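Beta-hexosaminidase Amuc_2018 (Akkermansia muciniphila, PDB 6JEB) hydrolyses terminal non-reducing N-acetylglucosamine and N-acetylgalactosamine residues from beta-linked glycans, including N-glycans and chitobiose, as a family 20 glycoside hydrolase. Local coordinates at residues A[348-353]-A[375-380]; A[368-373]-A[415-420]. One frame throughout, in Å; residues are numbered along the deposited sequence. Where two conformers were deposited one is given.

Interaction 1 (A[348-353]-A[375-380]); sequences SEYCYL and CYDLDP. With ACM (acetamide), chain C.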
loop_
_atom_site.group_PDB
_atom_site.type_symbol
_atom_site.label_atom_id
_atom_site.label_comp_id
_atom_site.label_asym_id
_atom_site.label_seq_id
_atom_site.Cartn_x
_atom_site.Cartn_y
_atom_site.Cartn_z
ATOM N N SER A 348 -10.961 -0.687 -5.826
ATOM C CA SER A 348 -10.302 -0.720 -7.124
ATOM C C SER A 348 -10.874 0.303 -8.094
ATOM O O SER A 348 -10.241 0.590 -9.113
ATOM C CB SER A 348 -10.369 -2.127 -7.714
ATOM O OG SER A 348 -11.709 -2.511 -7.970
ATOM N N GLU A 349 -12.048 0.864 -7.801
ATOM C CA GLU A 349 -12.616 1.924 -8.629
ATOM C C GLU A 349 -11.811 3.216 -8.537
ATOM O O GLU A 349 -11.882 4.046 -9.452
ATOM C CB GLU A 349 -14.074 2.175 -8.217
ATOM C CG GLU A 349 -14.849 3.178 -9.072
ATOM C CD GLU A 349 -16.342 3.204 -8.757
ATOM O OE1 GLU A 349 -16.875 2.153 -8.345
ATOM O OE2 GLU A 349 -16.986 4.267 -8.926
ATOM N N TYR A 350 -11.047 3.400 -7.456
ATOM C CA TYR A 350 -10.340 4.648 -7.194
ATOM C C TYR A 350 -8.859 4.450 -6.905
ATOM O O TYR A 350 -8.055 5.369 -7.117
ATOM C CB TYR A 350 -10.932 5.340 -5.959
ATOM C CG TYR A 350 -12.378 5.732 -6.089
ATOM C CD1 TYR A 350 -13.390 4.857 -5.717
ATOM C CD2 TYR A 350 -12.736 6.985 -6.575
ATOM C CE1 TYR A 350 -14.717 5.209 -5.831
ATOM C CE2 TYR A 350 -14.069 7.352 -6.689
ATOM C CZ TYR A 350 -15.053 6.458 -6.316
ATOM O OH TYR A 350 -16.377 6.809 -6.431
ATOM N N CYS A 351 -8.490 3.275 -6.384
ATOM C CA CYS A 351 -7.210 3.105 -5.705
ATOM C C CYS A 351 -6.271 2.134 -6.385
ATOM O O CYS A 351 -5.121 2.005 -5.940
ATOM C CB CYS A 351 -7.426 2.599 -4.270
ATOM S SG CYS A 351 -8.444 3.673 -3.252
ATOM N N TYR A 352 -6.723 1.433 -7.422
ATOM C CA TYR A 352 -5.891 0.447 -8.108
ATOM C C TYR A 352 -5.085 1.193 -9.164
ATOM O O TYR A 352 -5.570 1.460 -10.267
ATOM C CB TYR A 352 -6.758 -0.681 -8.669
ATOM C CG TYR A 352 -6.905 -1.822 -7.685
ATOM C CD1 TYR A 352 -7.018 -1.572 -6.314
ATOM C CD2 TYR A 352 -6.922 -3.149 -8.114
ATOM C CE1 TYR A 352 -7.137 -2.609 -5.399
ATOM C CE2 TYR A 352 -7.044 -4.193 -7.207
ATOM C CZ TYR A 352 -7.142 -3.916 -5.850
ATOM O OH TYR A 352 -7.234 -4.949 -4.947
ATOM N N LEU A 353 -3.844 1.540 -8.820
ATOM C CA LEU A 353 -3.051 2.407 -9.680
ATOM C C LEU A 353 -2.338 1.646 -10.790
ATOM O O LEU A 353 -1.627 2.269 -11.591
ATOM C CB LEU A 353 -2.082 3.258 -8.853
ATOM C CG LEU A 353 -2.788 4.081 -7.764
ATOM C CD1 LEU A 353 -1.817 5.026 -7.064
ATOM C CD2 LEU A 353 -4.006 4.852 -8.325
ATOM N N CYS A 375 -9.935 9.498 -9.405
ATOM C CA CYS A 375 -9.238 9.200 -8.166
ATOM C C CYS A 375 -9.548 10.244 -7.095
ATOM O O CYS A 375 -9.857 9.896 -5.947
ATOM C CB CYS A 375 -7.745 9.140 -8.473
ATOM S SG CYS A 375 -6.739 8.563 -7.145
ATOM N N TYR A 376 -9.467 11.531 -7.455
ATOM C CA TYR A 376 -9.718 12.599 -6.496
ATOM C C TYR A 376 -11.154 12.594 -5.976
ATOM O O TYR A 376 -11.417 13.144 -4.897
ATOM C CB TYR A 376 -9.337 13.974 -7.080
ATOM C CG TYR A 376 -9.275 14.990 -5.971
ATOM C CD1 TYR A 376 -8.144 15.087 -5.174
ATOM C CD2 TYR A 376 -10.373 15.785 -5.658
ATOM C CE1 TYR A 376 -8.093 15.953 -4.107
ATOM C CE2 TYR A 376 -10.333 16.661 -4.596
ATOM C CZ TYR A 376 -9.188 16.745 -3.822
ATOM O OH TYR A 376 -9.145 17.610 -2.754
ATOM N N ASP A 377 -12.086 11.973 -6.701
ATOM C CA ASP A 377 -13.453 11.921 -6.207
ATOM C C ASP A 377 -13.614 11.012 -4.992
ATOM O O ASP A 377 -14.696 10.996 -4.401
ATOM C CB ASP A 377 -14.404 11.502 -7.331
ATOM C CG ASP A 377 -15.838 11.918 -7.066
ATOM O OD1 ASP A 377 -16.071 13.108 -6.757
ATOM O OD2 ASP A 377 -16.734 11.057 -7.166
ATOM N N LEU A 378 -12.572 10.284 -4.594
ATOM C CA LEU A 378 -12.682 9.342 -3.484
ATOM C C LEU A 378 -12.855 10.066 -2.151
ATOM O O LEU A 378 -12.006 10.873 -1.756
ATOM C CB LEU A 378 -11.443 8.459 -3.420
ATOM C CG LEU A 378 -11.409 7.505 -2.223
ATOM C CD1 LEU A 378 -12.543 6.481 -2.316
ATOM C CD2 LEU A 378 -10.054 6.816 -2.140
ATOM N N ASP A 379 -13.954 9.762 -1.464
ATOM C CA ASP A 379 -14.102 9.986 -0.030
ATOM C C ASP A 379 -14.061 8.598 0.588
ATOM O O ASP A 379 -14.962 7.788 0.316
ATOM C CB ASP A 379 -15.451 10.655 0.254
ATOM C CG ASP A 379 -15.799 10.709 1.744
ATOM O OD1 ASP A 379 -14.937 10.407 2.598
ATOM O OD2 ASP A 379 -16.962 11.058 2.064
ATOM N N PRO A 380 -13.033 8.251 1.378
ATOM C CA PRO A 380 -12.951 6.878 1.912
ATOM C C PRO A 380 -14.184 6.442 2.672
ATOM O O PRO A 380 -14.479 5.239 2.715
ATOM C CB PRO A 380 -11.712 6.933 2.816
ATOM C CG PRO A 380 -10.862 7.996 2.195
ATOM C CD PRO A 380 -11.850 9.050 1.752
HETATM C C1 ACM C . -6.444 -8.204 -5.271
HETATM O O ACM C . -6.684 -7.332 -6.045
HETATM N N ACM C . -6.174 -9.510 -5.783
HETATM C C2 ACM C . -6.418 -8.008 -3.766
HETATM O O HOH W 1 -16.750 9.091 -8.877
HETATM O O HOH W 2 -17.028 9.081 -5.099
#
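Y350 and C375 bring the two backbones together, their CA atoms 4.8 Å apart. The 348-353 segment is part of the long loop that follows barrel strand 342-345, while 375-380 begins on the short helix 372-376 and then runs out into loop. The backbone bond from L378 N to C375 O (3.1 Å) closes a turn that presents L378 to the Y350 ring.

The two side chains pass obliquely. CD1 of L378 sits over one ring face, 4.1 Å from the centroid and 22° off the ring normal, a CH-pi contact displaced toward the rim, while L378 CB lies 3.7 Å from Y350 CD2. A chi1 of 176° swings L378 CG away from the backbone N and out to the ring, where the branch sends CD1 over the face and CD2 to C351 SG, 3.7 Å away. L378 also rests on V395 of strand 392-399, which ties the pair to the barrel wall.

At its far end the tyrosine turns polar. Water 2 lies 2.7 Å from Y350 OH and donates to D377 OD2; water 1 also donates to OD2, but its link to the hydroxyl is long and weak. Both bridges hold for one of two D377 conformers and are therefore provisional. Two residues on from Y350, Y352 OH donates a hydrogen bond to ACM O (2.7 Å), while D257 also binds that ligand.

Chemically, then, the inner part is held by apolar and sulfur contacts, and the provisional water-mediated link to a carboxylate lies at the exposed D377 side. Y350 O is buried, with C375 SG 3.5 Å away in the conformer given as its nearest polar neighbour across this otherwise largely apolar contact, in the same loop as Y352, which binds substrate.

Interaction 2 (A[368-373]-A[415-420]); sequences KTTTLQ and YPRACA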
loop_
_atom_site.group_PDB
_atom_site.type_symbol
_atom_site.label_atom_id
_atom_site.label_comp_id
_atom_site.label_asym_id
_atom_site.label_seq_id
_atom_site.Cartn_x
_atom_site.Cartn_y
_atom_site.Cartn_z
ATOM N N LYS A 368 -10.249 -1.041 -16.646
ATOM C CA LYS A 368 -10.904 0.243 -16.830
ATOM C C LYS A 368 -9.899 1.371 -16.616
ATOM O O LYS A 368 -8.834 1.192 -16.020
ATOM C CB LYS A 368 -12.061 0.411 -15.842
ATOM C CG LYS A 368 -11.650 0.897 -14.453
ATOM C CD LYS A 368 -12.868 1.316 -13.636
ATOM C CE LYS A 368 -12.488 1.898 -12.271
ATOM N NZ LYS A 368 -12.163 3.366 -12.287
ATOM N N THR A 369 -10.246 2.549 -17.119
ATOM C CA THR A 369 -9.440 3.738 -16.889
ATOM C C THR A 369 -9.841 4.364 -15.559
ATOM O O THR A 369 -11.033 4.492 -15.264
ATOM C CB THR A 369 -9.644 4.732 -18.035
ATOM O OG1 THR A 369 -9.229 4.122 -19.260
ATOM C CG2 THR A 369 -8.830 6.009 -17.809
ATOM N N THR A 370 -8.846 4.725 -14.747
ATOM C CA THR A 370 -9.061 5.523 -13.543
ATOM C C THR A 370 -8.282 6.819 -13.721
ATOM O O THR A 370 -7.060 6.847 -13.539
ATOM C CB THR A 370 -8.614 4.781 -12.289
ATOM O OG1 THR A 370 -9.318 3.532 -12.193
ATOM C CG2 THR A 370 -8.896 5.640 -11.045
ATOM N N THR A 371 -8.981 7.889 -14.092
ATOM C CA THR A 371 -8.308 9.158 -14.303
ATOM C C THR A 371 -7.949 9.790 -12.963
ATOM O O THR A 371 -8.439 9.393 -11.897
ATOM C CB THR A 371 -9.209 10.128 -15.067
ATOM O OG1 THR A 371 -10.367 10.421 -14.274
ATOM C CG2 THR A 371 -9.624 9.546 -16.420
ATOM N N LEU A 372 -7.073 10.793 -13.033
ATOM C CA LEU A 372 -6.735 11.572 -11.847
ATOM C C LEU A 372 -7.980 12.195 -11.228
ATOM O O LEU A 372 -8.140 12.196 -10.002
ATOM C CB LEU A 372 -5.724 12.654 -12.222
ATOM C CG LEU A 372 -5.300 13.576 -11.089
ATOM C CD1 LEU A 372 -4.573 12.771 -10.003
ATOM C CD2 LEU A 372 -4.428 14.675 -11.653
ATOM N N GLN A 373 -8.886 12.710 -12.064
ATOM C CA GLN A 373 -10.110 13.316 -11.545
ATOM C C GLN A 373 -10.991 12.286 -10.847
ATOM O O GLN A 373 -11.572 12.571 -9.793
ATOM C CB GLN A 373 -10.874 14.009 -12.673
ATOM C CG GLN A 373 -12.044 14.833 -12.179
ATOM C CD GLN A 373 -12.606 15.753 -13.249
ATOM O OE1 GLN A 373 -12.082 15.828 -14.362
ATOM N NE2 GLN A 373 -13.669 16.466 -12.911
ATOM N N TYR A 415 2.033 7.945 -9.952
ATOM C CA TYR A 415 1.893 9.395 -9.872
ATOM C C TYR A 415 1.324 9.953 -11.170
ATOM O O TYR A 415 1.620 9.436 -12.253
ATOM C CB TYR A 415 3.247 10.065 -9.573
ATOM C CG TYR A 415 3.679 9.784 -8.154
ATOM C CD1 TYR A 415 3.269 10.609 -7.111
ATOM C CD2 TYR A 415 4.424 8.650 -7.845
ATOM C CE1 TYR A 415 3.608 10.331 -5.808
ATOM C CE2 TYR A 415 4.779 8.360 -6.536
ATOM C CZ TYR A 415 4.358 9.202 -5.522
ATOM O OH TYR A 415 4.688 8.932 -4.222
ATOM N N PRO A 416 0.511 11.023 -11.106
ATOM C CA PRO A 416 0.142 11.797 -9.913
ATOM C C PRO A 416 -1.055 11.270 -9.119
ATOM O O PRO A 416 -1.460 11.945 -8.178
ATOM C CB PRO A 416 -0.226 13.163 -10.500
ATOM C CG PRO A 416 -0.814 12.818 -11.824
ATOM C CD PRO A 416 0.069 11.698 -12.341
ATOM N N ARG A 417 -1.629 10.115 -9.469
ATOM C CA ARG A 417 -2.792 9.653 -8.710
ATOM C C ARG A 417 -2.481 9.449 -7.233
ATOM O O ARG A 417 -3.344 9.699 -6.386
ATOM C CB ARG A 417 -3.432 8.424 -9.351
ATOM C CG ARG A 417 -4.204 8.783 -10.624
ATOM C CD ARG A 417 -4.696 7.549 -11.366
ATOM N NE ARG A 417 -3.579 6.701 -11.770
ATOM C CZ ARG A 417 -3.711 5.546 -12.415
ATOM N NH1 ARG A 417 -4.916 5.109 -12.768
ATOM N NH2 ARG A 417 -2.633 4.837 -12.726
ATOM N N ALA A 418 -1.251 9.042 -6.894
ATOM C CA ALA A 418 -0.895 8.910 -5.482
ATOM C C ALA A 418 -1.030 10.236 -4.736
ATOM O O ALA A 418 -1.305 10.234 -3.534
ATOM C CB ALA A 418 0.522 8.349 -5.322
ATOM N N CYS A 419 -0.836 11.368 -5.426
ATOM C CA CYS A 419 -1.052 12.675 -4.801
ATOM C C CYS A 419 -2.510 12.852 -4.402
ATOM O O CYS A 419 -2.810 13.411 -3.337
ATOM C CB CYS A 419 -0.653 13.798 -5.763
ATOM S SG CYS A 419 1.015 13.653 -6.438
ATOM N N ALA A 420 -3.429 12.397 -5.258
ATOM C CA ALA A 420 -4.853 12.483 -4.947
ATOM C C ALA A 420 -5.215 11.547 -3.805
ATOM O O ALA A 420 -5.978 11.922 -2.905
ATOM C CB ALA A 420 -5.684 12.173 -6.195
#
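L372 and R417 run past each other where the two backbones are nearest, the leucine reaching one way and the arginine the other. Extended from the helix (chi1 179°), the branched end of L372 reaches over the first turn of helix 417-426. There CD1 does most of the touching: it lies 3.7 Å from P416 O, 3.8 Å from R417 CA and 4.0 Å from A420 CB. The second methyl, CD2, meets P416 CG at 4.1 Å, and the leucine side chain and the proline ring cross at about a right angle. L441 of helix 434-452 touches both L372 and P416.

R417 answers in the reverse direction. Its aliphatic part passes L372, with CG 4.0 Å from L372 CA, and a bend at chi3 (-60°) then turns the guanidinium to the loop before helix 372-376. NH1 donates to T370 O over 2.9 Å, approaching in the carbonyl plane on a lone pair, although the N-H...O angle of 137° is far from straight and the oxygen sits near the guanidinium edge but tilted from its plane. NH2 is taken up by R413 O and F355 O, so backbone carbonyls from three places converge on one charged group. With a leucine in place of R417, these carbonyls would probably lose their shared donor, and the loop ahead of helix 372-376 would be less firmly tied to helix 417-426.

Two helix starts are thus set against each other. T371 occupies the N-cap of helix 372-376, its OG1 accepting from K374 N, and P416, preceded by a cis peptide bond, comes just before helix 417-426. Helix 417-426 comes after the last barrel strand, 392-399, and the intervening helix 407-414, so the contact joins the outer helical layer of the family 20 TIM barrel to the long loop after strand 342-345.

Interactions 1 and 2 share helix 372-376: residues from C375 onward serve the first, its start and the preceding loop the second. Their segments alternate along the chain, their centres are 8 Å apart, and both are largely buried in the catalytic domain. K368 NZ, probably hydrogen-bonded to E349 O, and R417, whose side chain touches L353, stitch them together. The chemistry differs with place. Near the pocket, 348-353 with 375-380 relies on ring, methyl and sulfur contacts, with water bridging, provisionally, at the exposed D377; farther out, 368-373 with 415-420 combines leucine packing with a direct arginine-to-carbonyl bond.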